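Local coordinates for protein glucose-6-phosphate 1-dehydrogenase (Mycobacterium avium, PDB 4LGV) that probably oxidises glucose 6-phosphate to 6-phosphogluconolactone with NADP+ as electron acceptor, the entry step of the pentose phosphate pathway, at residues Ala50-Glu55 with Asp94-Arg99; Glu293-Gly298 with Thr317-Arg322; Gly332-Leu337 with His472-Trp477. All coordinates share one frame; numbering follows the deposited sequence.

Interaction 1. Residues Ala50-Glu55 with Asp94-Arg99; sequences ALYRLE and DAVFDR
Tyr52 and Glu55, one helical turn apart on helix 41-56, meet Val96 and Arg99 on helix 94-103, where two helices of the Rossmann-like nucleotide-binding domain pack across each other. The short segments pass at 9.2 Å between axes and 106° between directions, so each helix offers only a few residues. The aromatic side chain of Tyr52 crosses that of Val96 at about a right angle. Its CG lies anti to the backbone N (chi1 174°), which carries the ring out toward the second helix until Tyr52 CE1 is 3.4 Å from Val96 CG1. The methyl approaches the ring obliquely, while the backbone N of Phe97 lies at the ring edge. A branched aliphatic residue fills the gap between the helices without a long chain, and the tyrosine hydroxyl is satisfied by the backbone N of Asp93. The Phe97 side chain packs on Ala81, Arg82 and Ile85 of helix 74-87, with CB nearest Tyr52.

Glu55 and Val96 lie alongside each other, pointing in opposite directions, with Glu55 CG 3.5 Å from Val96 O, and the glutamate chain bends at chi2 to bring the carboxylate to Arg99. The carboxylate and guanidinium planes stand 73° apart, so the two groups do not form a coplanar bidentate pair. Instead Arg99 grips Glu55 side-on with NE and NH2, one taking the carboxylate and the other the backbone carbonyl. Glu55 OE1 is held by a salt bridge to Arg103, so two arginines share this largely buried carboxylate and would be expected to favour its charged form. Arg99 NE reaches Glu55 OE2 at 3.0 Å in a nearly straight bond, from above the carboxylate plane, and Arg99 NH2 donates to Glu55 O at 2.9 Å, with that oxygen in the guanidinium plane.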
loop_
_atom_site.group_PDB
_atom_site.type_symbol
_atom_site.label_atom_id
_atom_site.label_comp_id
_atom_site.label_asym_id
_atom_site.label_seq_id
_atom_site.Cartn_x
_atom_site.Cartn_y
_atom_site.Cartn_z
ATOM N N ALA A 50 6.150 27.935 -40.451
ATOM C CA ALA A 50 6.850 27.711 -39.180
ATOM C C ALA A 50 8.121 28.566 -39.067
ATOM O O ALA A 50 8.328 29.196 -38.039
ATOM C CB ALA A 50 7.189 26.263 -39.039
ATOM N N LEU A 51 8.905 28.659 -40.158
ATOM C CA LEU A 51 10.049 29.511 -40.156
ATOM C C LEU A 51 9.671 30.998 -39.996
ATOM O O LEU A 51 10.304 31.764 -39.237
ATOM C CB LEU A 51 10.846 29.324 -41.450
ATOM C CG LEU A 51 11.491 27.952 -41.619
ATOM C CD1 LEU A 51 12.079 27.817 -43.013
ATOM C CD2 LEU A 51 12.551 27.753 -40.589
ATOM N N TYR A 52 8.626 31.395 -40.706
ATOM C CA TYR A 52 8.092 32.759 -40.601
ATOM C C TYR A 52 7.726 33.072 -39.161
ATOM O O TYR A 52 8.053 34.176 -38.637
ATOM C CB TYR A 52 6.877 32.938 -41.543
ATOM C CG TYR A 52 6.178 34.245 -41.390
ATOM C CD1 TYR A 52 6.619 35.375 -42.080
ATOM C CD2 TYR A 52 5.077 34.386 -40.536
ATOM C CE1 TYR A 52 6.029 36.611 -41.867
ATOM C CE2 TYR A 52 4.457 35.621 -40.348
ATOM C CZ TYR A 52 4.929 36.706 -41.018
ATOM O OH TYR A 52 4.310 37.911 -40.834
ATOM N N ARG A 53 7.039 32.140 -38.498
ATOM C CA ARG A 53 6.583 32.391 -37.100
ATOM C C ARG A 53 7.755 32.458 -36.134
ATOM O O ARG A 53 7.782 33.265 -35.212
ATOM C CB ARG A 53 5.579 31.326 -36.646
ATOM C CG ARG A 53 4.239 31.401 -37.374
ATOM C CD ARG A 53 3.403 30.140 -37.175
ATOM N NE ARG A 53 3.070 29.841 -35.781
ATOM C CZ ARG A 53 1.974 30.260 -35.149
ATOM N NH1 ARG A 53 1.054 30.966 -35.757
ATOM N NH2 ARG A 53 1.793 29.922 -33.887
ATOM N N LEU A 54 8.769 31.644 -36.379
ATOM C CA LEU A 54 9.956 31.679 -35.532
ATOM C C LEU A 54 10.657 33.016 -35.739
ATOM O O LEU A 54 11.125 33.628 -34.776
ATOM C CB LEU A 54 10.871 30.505 -35.820
ATOM C CG LEU A 54 10.390 29.108 -35.384
ATOM C CD1 LEU A 54 11.199 28.016 -36.085
ATOM C CD2 LEU A 54 10.506 28.926 -33.895
ATOM N N GLU A 55 10.688 33.496 -36.985
ATOM C CA GLU A 55 11.247 34.819 -37.277
ATOM C C GLU A 55 10.487 35.923 -36.590
ATOM O O GLU A 55 11.082 36.813 -35.994
ATOM C CB GLU A 55 11.242 35.083 -38.776
ATOM C CG GLU A 55 11.918 36.375 -39.185
ATOM C CD GLU A 55 13.395 36.296 -38.974
ATOM O OE1 GLU A 55 14.066 35.555 -39.717
ATOM O OE2 GLU A 55 13.889 36.943 -38.048
ATOM N N ASP A 94 5.419 42.104 -43.826
ATOM C CA ASP A 94 6.433 42.158 -44.836
ATOM C C ASP A 94 7.826 42.389 -44.270
ATOM O O ASP A 94 8.800 41.871 -44.837
ATOM C CB ASP A 94 6.057 43.188 -45.895
ATOM C CG ASP A 94 6.802 42.982 -47.255
ATOM O OD1 ASP A 94 7.175 41.840 -47.665
ATOM O OD2 ASP A 94 7.008 44.003 -47.937
ATOM N N ALA A 95 7.953 43.153 -43.188
ATOM C CA ALA A 95 9.244 43.323 -42.516
ATOM C C ALA A 95 9.758 42.013 -41.944
ATOM O O ALA A 95 10.960 41.735 -42.019
ATOM C CB ALA A 95 9.167 44.376 -41.394
ATOM N N VAL A 96 8.860 41.214 -41.364
ATOM C CA VAL A 96 9.209 39.907 -40.824
ATOM C C VAL A 96 9.655 39.027 -41.945
ATOM O O VAL A 96 10.650 38.300 -41.812
ATOM C CB VAL A 96 8.026 39.266 -40.069
ATOM C CG1 VAL A 96 8.337 37.843 -39.633
ATOM C CG2 VAL A 96 7.641 40.104 -38.828
ATOM N N PHE A 97 8.909 39.040 -43.050
ATOM C CA PHE A 97 9.235 38.186 -44.182
ATOM C C PHE A 97 10.599 38.568 -44.750
ATOM O O PHE A 97 11.405 37.698 -45.064
ATOM C CB PHE A 97 8.177 38.237 -45.286
ATOM C CG PHE A 97 8.511 37.389 -46.462
ATOM C CD1 PHE A 97 8.191 36.070 -46.441
ATOM C CD2 PHE A 97 9.253 37.893 -47.547
ATOM C CE1 PHE A 97 8.538 35.227 -47.477
ATOM C CE2 PHE A 97 9.627 37.049 -48.605
ATOM C CZ PHE A 97 9.244 35.708 -48.560
ATOM N N ASP A 98 10.875 39.867 -44.815
ATOM C CA ASP A 98 12.170 40.327 -45.339
ATOM C C ASP A 98 13.341 39.845 -44.482
ATOM O O ASP A 98 14.392 39.521 -45.024
ATOM C CB ASP A 98 12.243 41.863 -45.558
ATOM C CG ASP A 98 11.523 42.333 -46.825
ATOM O OD1 ASP A 98 11.110 41.491 -47.650
ATOM O OD2 ASP A 98 11.364 43.585 -46.996
ATOM N N ARG A 99 13.158 39.777 -43.165
ATOM C CA ARG A 99 14.220 39.209 -42.286
ATOM C C ARG A 99 14.439 37.748 -42.611
ATOM O O ARG A 99 15.552 37.305 -42.689
ATOM C CB ARG A 99 13.887 39.324 -40.817
ATOM C CG ARG A 99 14.125 40.718 -40.229
ATOM C CD ARG A 99 14.370 40.628 -38.728
ATOM N NE ARG A 99 13.329 39.868 -38.028
ATOM C CZ ARG A 99 12.186 40.367 -37.569
ATOM N NH1 ARG A 99 11.871 41.635 -37.754
ATOM N NH2 ARG A 99 11.348 39.575 -36.889
#

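Interaction 2. Residues Glu293-Gly298 with Thr317-Arg322; sequences EHCVRG and TYVALR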
loop_
_atom_site.group_PDB
_atom_site.type_symbol
_atom_site.label_atom_id
_atom_site.label_comp_id
_atom_site.label_asym_id
_atom_site.label_seq_id
_atom_site.Cartn_x
_atom_site.Cartn_y
_atom_site.Cartn_z
ATOM N N GLU A 293 -6.888 -10.790 -33.100
ATOM C CA GLU A 293 -8.288 -11.118 -32.807
ATOM C C GLU A 293 -8.908 -10.110 -31.884
ATOM O O GLU A 293 -10.111 -10.056 -31.747
ATOM C CB GLU A 293 -8.436 -12.511 -32.163
ATOM C CG GLU A 293 -7.726 -13.663 -32.878
ATOM C CD GLU A 293 -8.161 -13.858 -34.318
ATOM O OE1 GLU A 293 -9.288 -13.429 -34.661
ATOM O OE2 GLU A 293 -7.371 -14.439 -35.110
ATOM N N HIS A 294 -8.087 -9.324 -31.209
ATOM C CA HIS A 294 -8.605 -8.276 -30.329
ATOM C C HIS A 294 -8.366 -6.888 -30.957
ATOM O O HIS A 294 -8.173 -5.892 -30.232
ATOM C CB HIS A 294 -7.940 -8.386 -28.938
ATOM C CG HIS A 294 -8.370 -9.587 -28.148
ATOM N ND1 HIS A 294 -9.657 -10.095 -28.171
ATOM C CD2 HIS A 294 -7.656 -10.410 -27.345
ATOM C CE1 HIS A 294 -9.715 -11.175 -27.409
ATOM N NE2 HIS A 294 -8.513 -11.391 -26.903
ATOM N N CYS A 295 -8.300 -6.865 -32.290
ATOM C CA CYS A 295 -8.076 -5.655 -33.029
ATOM C C CYS A 295 -9.185 -5.476 -34.079
ATOM O O CYS A 295 -9.442 -6.364 -34.883
ATOM C CB CYS A 295 -6.707 -5.675 -33.691
ATOM S SG CYS A 295 -6.345 -4.168 -34.647
ATOM N N VAL A 296 -9.820 -4.309 -34.066
ATOM C CA VAL A 296 -10.933 -4.003 -34.941
ATOM C C VAL A 296 -10.535 -2.874 -35.878
ATOM O O VAL A 296 -10.112 -1.786 -35.441
ATOM C CB VAL A 296 -12.162 -3.601 -34.107
ATOM C CG1 VAL A 296 -13.253 -3.003 -34.974
ATOM C CG2 VAL A 296 -12.698 -4.816 -33.352
ATOM N N ARG A 297 -10.710 -3.107 -37.171
ATOM C CA ARG A 297 -10.295 -2.146 -38.185
ATOM C C ARG A 297 -11.505 -1.569 -38.886
ATOM O O ARG A 297 -12.422 -2.300 -39.275
ATOM C CB ARG A 297 -9.381 -2.799 -39.194
ATOM C CG ARG A 297 -8.071 -3.197 -38.588
ATOM C CD ARG A 297 -7.275 -4.082 -39.504
ATOM N NE ARG A 297 -6.717 -3.321 -40.604
ATOM C CZ ARG A 297 -7.097 -3.393 -41.887
ATOM N NH1 ARG A 297 -8.081 -4.196 -42.303
ATOM N NH2 ARG A 297 -6.465 -2.634 -42.777
ATOM N N GLY A 298 -11.510 -0.250 -39.033
ATOM C CA GLY A 298 -12.619 0.452 -39.637
ATOM C C GLY A 298 -12.197 1.322 -40.804
ATOM O O GLY A 298 -11.037 1.711 -40.915
ATOM N N THR A 317 -9.020 3.506 -41.662
ATOM C CA THR A 317 -8.977 4.865 -41.164
ATOM C C THR A 317 -9.279 4.887 -39.674
ATOM O O THR A 317 -9.316 5.960 -39.088
ATOM C CB THR A 317 -10.034 5.746 -41.858
ATOM O OG1 THR A 317 -11.339 5.207 -41.599
ATOM C CG2 THR A 317 -9.788 5.821 -43.343
ATOM N N TYR A 318 -9.566 3.723 -39.090
ATOM C CA TYR A 318 -9.941 3.587 -37.668
ATOM C C TYR A 318 -9.403 2.280 -37.142
ATOM O O TYR A 318 -9.387 1.296 -37.876
ATOM C CB TYR A 318 -11.455 3.561 -37.490
ATOM C CG TYR A 318 -11.965 3.245 -36.086
ATOM C CD1 TYR A 318 -11.982 1.935 -35.605
ATOM C CD2 TYR A 318 -12.462 4.242 -35.264
ATOM C CE1 TYR A 318 -12.451 1.634 -34.339
ATOM C CE2 TYR A 318 -12.927 3.953 -33.980
ATOM C CZ TYR A 318 -12.911 2.647 -33.515
ATOM O OH TYR A 318 -13.391 2.313 -32.271
ATOM N N VAL A 319 -8.927 2.281 -35.885
ATOM C CA VAL A 319 -8.535 1.043 -35.196
ATOM C C VAL A 319 -8.934 1.070 -33.755
ATOM O O VAL A 319 -8.764 2.070 -33.097
ATOM C CB VAL A 319 -7.023 0.849 -35.016
ATOM C CG1 VAL A 319 -6.611 -0.566 -35.424
ATOM C CG2 VAL A 319 -6.248 1.882 -35.779
ATOM N N ALA A 320 -9.344 -0.071 -33.248
ATOM C CA ALA A 320 -9.532 -0.251 -31.842
ATOM C C ALA A 320 -8.846 -1.547 -31.464
ATOM O O ALA A 320 -8.924 -2.519 -32.210
ATOM C CB ALA A 320 -10.985 -0.314 -31.501
ATOM N N LEU A 321 -8.133 -1.543 -30.333
ATOM C CA LEU A 321 -7.307 -2.682 -29.965
ATOM C C LEU A 321 -7.147 -2.835 -28.454
ATOM O O LEU A 321 -7.447 -1.933 -27.683
ATOM C CB LEU A 321 -5.951 -2.587 -30.630
ATOM C CG LEU A 321 -5.048 -1.423 -30.217
ATOM C CD1 LEU A 321 -4.236 -1.702 -28.928
ATOM C CD2 LEU A 321 -4.097 -1.072 -31.345
ATOM N N ARG A 322 -6.699 -4.010 -28.052
ATOM C CA ARG A 322 -6.436 -4.305 -26.673
ATOM C C ARG A 322 -4.971 -4.650 -26.524
ATOM O O ARG A 322 -4.461 -5.443 -27.276
ATOM C CB ARG A 322 -7.293 -5.488 -26.180
ATOM C CG ARG A 322 -7.049 -5.887 -24.719
ATOM C CD ARG A 322 -7.993 -7.032 -24.327
ATOM N NE ARG A 322 -7.878 -7.392 -22.915
ATOM C CZ ARG A 322 -8.826 -8.005 -22.180
ATOM N NH1 ARG A 322 -10.009 -8.347 -22.691
ATOM N NH2 ARG A 322 -8.586 -8.293 -20.905
#
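Val296 with Ala320 and Gly298 with Tyr318 form the hydrogen-bonded pairs of an antiparallel ladder, its two strands running 169° apart in direction and 4.6 Å between axes. The bond from Val296 N to Ala320 O is short and nearly straight at 2.7 Å, and Ala320 N returns a bond to Val296 O at 2.9 Å. At the Gly298 end the regular pattern breaks: Thr317 and Tyr318 both face Gly298 in a classic beta bulge. Gly298 O takes its firmer bond from Thr317 N, at 2.8 Å, and a weak one from Tyr318 N. Glycine suits this place because, with no side chain, it lets Tyr318 CB lie 4.0 Å from Gly298 CA. With chi1 at 172° the ring of Tyr318 swings from Gly298 toward Val296, so that its edge faces Val296 O and Gly298 N.

Small or branched apolar residues make the side-chain contacts between the strands. Val296 and Ala320 stand beside each other on the face of Tyr318; on the opposite face Cys295 SG packs 3.7 Å from Val319 CG1, and a thiol, only weakly polar, suits this apolar setting. Arg297 also starts from that face, but its guanidinium goes on to Glu316 and to backbone oxygens of Thr314 and Ser452.

Helix 466-470 covers Val296, Tyr318 and Ala320, whereas helix 246-264 lies against Val319 and Leu321. Within the sheet, strand 318-323 is flanked by 295-300 and 335-340, and strand 295-300 has 454-457 along its other side.

Interaction 3. Residues Gly332-Leu337 with His472-Trp477; sequences GVPIFL and HGRHAW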
loop_
_atom_site.group_PDB
_atom_site.type_symbol
_atom_site.label_atom_id
_atom_site.label_comp_id
_atom_site.label_asym_id
_atom_site.label_seq_id
_atom_site.Cartn_x
_atom_site.Cartn_y
_atom_site.Cartn_z
ATOM N N GLY A 332 -2.177 -7.202 -15.481
ATOM C CA GLY A 332 -3.611 -7.487 -15.350
ATOM C C GLY A 332 -4.540 -6.300 -15.669
ATOM O O GLY A 332 -5.783 -6.455 -15.609
ATOM N N VAL A 333 -3.979 -5.127 -15.981
ATOM C CA VAL A 333 -4.787 -3.959 -16.273
ATOM C C VAL A 333 -4.977 -3.932 -17.788
ATOM O O VAL A 333 -4.035 -3.654 -18.492
ATOM C CB VAL A 333 -4.099 -2.674 -15.794
ATOM C CG1 VAL A 333 -4.829 -1.438 -16.288
ATOM C CG2 VAL A 333 -4.002 -2.650 -14.287
ATOM N N PRO A 334 -6.187 -4.212 -18.294
ATOM C CA PRO A 334 -6.374 -4.109 -19.698
ATOM C C PRO A 334 -6.276 -2.674 -20.195
ATOM O O PRO A 334 -6.815 -1.768 -19.568
ATOM C CB PRO A 334 -7.829 -4.638 -19.918
ATOM C CG PRO A 334 -8.254 -5.239 -18.602
ATOM C CD PRO A 334 -7.434 -4.512 -17.585
ATOM N N ILE A 335 -5.611 -2.504 -21.333
ATOM C CA ILE A 335 -5.456 -1.227 -21.961
ATOM C C ILE A 335 -6.137 -1.263 -23.335
ATOM O O ILE A 335 -5.759 -2.038 -24.197
ATOM C CB ILE A 335 -3.959 -0.910 -22.089
ATOM C CG1 ILE A 335 -3.307 -0.947 -20.706
ATOM C CG2 ILE A 335 -3.756 0.426 -22.769
ATOM C CD1 ILE A 335 -1.794 -0.849 -20.692
ATOM N N PHE A 336 -7.168 -0.446 -23.509
ATOM C CA PHE A 336 -7.884 -0.371 -24.755
ATOM C C PHE A 336 -7.546 0.946 -25.443
ATOM O O PHE A 336 -7.492 2.007 -24.820
ATOM C CB PHE A 336 -9.410 -0.484 -24.530
ATOM C CG PHE A 336 -9.855 -1.835 -24.018
ATOM C CD1 PHE A 336 -10.006 -2.889 -24.882
ATOM C CD2 PHE A 336 -10.109 -2.029 -22.705
ATOM C CE1 PHE A 336 -10.384 -4.150 -24.429
ATOM C CE2 PHE A 336 -10.512 -3.259 -22.229
ATOM C CZ PHE A 336 -10.663 -4.329 -23.097
ATOM N N LEU A 337 -7.386 0.862 -26.751
ATOM C CA LEU A 337 -7.009 1.995 -27.542
ATOM C C LEU A 337 -7.897 2.089 -28.786
ATOM O O LEU A 337 -8.179 1.075 -29.404
ATOM C CB LEU A 337 -5.580 1.815 -27.920
ATOM C CG LEU A 337 -4.942 2.922 -28.698
ATOM C CD1 LEU A 337 -3.447 2.886 -28.391
ATOM C CD2 LEU A 337 -5.233 2.756 -30.184
ATOM N N HIS A 472 -16.578 -5.693 -24.110
ATOM C CA HIS A 472 -17.844 -6.268 -23.629
ATOM C C HIS A 472 -17.902 -6.729 -22.171
ATOM O O HIS A 472 -18.841 -6.361 -21.461
ATOM C CB HIS A 472 -18.472 -7.282 -24.676
ATOM C CG HIS A 472 -18.477 -8.714 -24.241
ATOM N ND1 HIS A 472 -19.569 -9.350 -23.675
ATOM C CD2 HIS A 472 -17.505 -9.648 -24.324
ATOM C CE1 HIS A 472 -19.257 -10.611 -23.424
ATOM N NE2 HIS A 472 -18.010 -10.815 -23.809
ATOM N N GLY A 473 -16.915 -7.465 -21.686
ATOM C CA GLY A 473 -16.846 -7.794 -20.244
ATOM C C GLY A 473 -16.121 -6.755 -19.373
ATOM O O GLY A 473 -15.839 -7.004 -18.195
ATOM N N ARG A 474 -15.876 -5.566 -19.910
ATOM C CA ARG A 474 -15.070 -4.523 -19.214
ATOM C C ARG A 474 -15.844 -3.219 -19.107
ATOM O O ARG A 474 -17.062 -3.246 -19.037
ATOM C CB ARG A 474 -13.769 -4.331 -20.001
ATOM C CG ARG A 474 -12.910 -5.582 -19.970
ATOM C CD ARG A 474 -12.507 -5.678 -18.465
ATOM N NE ARG A 474 -11.623 -6.757 -18.035
ATOM C CZ ARG A 474 -10.975 -6.816 -16.864
ATOM N NH1 ARG A 474 -11.015 -5.827 -15.947
ATOM N NH2 ARG A 474 -10.210 -7.873 -16.630
ATOM N N HIS A 475 -15.156 -2.082 -19.048
ATOM C CA HIS A 475 -15.834 -0.774 -18.973
ATOM C C HIS A 475 -16.209 -0.306 -20.344
ATOM O O HIS A 475 -15.403 -0.381 -21.256
ATOM C CB HIS A 475 -14.933 0.249 -18.320
ATOM C CG HIS A 475 -14.765 0.015 -16.862
ATOM N ND1 HIS A 475 -15.699 0.435 -15.939
ATOM C CD2 HIS A 475 -13.806 -0.645 -16.167
ATOM C CE1 HIS A 475 -15.299 0.070 -14.733
ATOM N NE2 HIS A 475 -14.154 -0.581 -14.844
ATOM N N ALA A 476 -17.437 0.162 -20.483
ATOM C CA ALA A 476 -17.884 0.754 -21.737
ATOM C C ALA A 476 -17.029 1.950 -22.133
ATOM O O ALA A 476 -16.525 2.678 -21.282
ATOM C CB ALA A 476 -19.345 1.160 -21.625
ATOM N N TRP A 477 -16.824 2.140 -23.430
ATOM C CA TRP A 477 -16.236 3.372 -23.924
ATOM C C TRP A 477 -17.096 4.537 -23.429
ATOM O O TRP A 477 -18.301 4.523 -23.614
ATOM C CB TRP A 477 -16.221 3.398 -25.429
ATOM C CG TRP A 477 -15.300 2.379 -26.086
ATOM C CD1 TRP A 477 -15.688 1.275 -26.753
ATOM C CD2 TRP A 477 -13.880 2.422 -26.192
ATOM N NE1 TRP A 477 -14.609 0.604 -27.242
ATOM C CE2 TRP A 477 -13.481 1.276 -26.893
ATOM C CE3 TRP A 477 -12.912 3.275 -25.714
ATOM C CZ2 TRP A 477 -12.164 0.990 -27.170
ATOM C CZ3 TRP A 477 -11.600 2.988 -26.003
ATOM C CH2 TRP A 477 -11.249 1.870 -26.753
#
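Pro334 and Phe336 meet Arg474 and Trp477 in a van der Waals contact between a strand of the large mixed sheet and the irregular chain that follows helix 466-470. Residues 472-477 lie over one face of strand 335-340, and the touching parts run in similar directions, 21° apart. Their CA atoms stay well separated, 8.7 Å between those of Pro334 and Arg474, so side chains must bridge the gap.

Arg474 does this at two places, its CB-CG part and its guanidinium. Its chain bends at chi2 (-66°), and the guanidinium presents one face to the proline, whose ring meets it end-on: Pro334 CG lies 3.6 Å from Arg474 CZ, over the centre of the plane, and the side chains cross at about a right angle. The CH2 corner of a rigid proline suits the face of a planar cation, because it fills that face without competing for the N-H groups. Nearer the backbone, Arg474 CG sits at the edge of the Phe336 ring, 4.0 Å from CE2 and about as far from CZ; these side chains cross similarly.

Trp477 reaches the strand by the far corner of its indole: CH2 lies 3.7 Å from Phe336 CB and 3.9 Å from Leu337 C, both approached obliquely. A long bicyclic ring suits this span, and its one polar atom is satisfied where NE1 bonds to Ala467 O of helix 466-470. Phe336 is thus flanked by Arg474 at its ring and Trp477 at its CB, while Val471 touches both aromatic residues. Leu337 directs its side chain the other way, onto Val252 and Leu256 of helix 246-264. This alternation is that of a central beta strand covered on both faces, as in the alpha+beta C-terminal domain of the glucose-6-phosphate dehydrogenase family.

The three contacts come in series along the chain and fall into two groups. Interaction 1 lies in the Rossmann-like N-terminal domain, beside its parallel sheet; interactions 2 and 3 belong to the nine-stranded mixed sheet of the C-terminal domain, across the chain's centre. The centre of interaction 1 is 43 Å from that of interaction 2 and 48 Å from that of interaction 3. The latter two, 13 Å apart between centres, adjoin through consecutive neighbouring strands 318-323 and 335-340: Leu321 N probably bonds to Leu337 O at 2.8 Å, and Arg322 packs against Phe336. Interaction 1 is thus internal to one domain and interactions 2 and 3 to the other, and none of them joins the two.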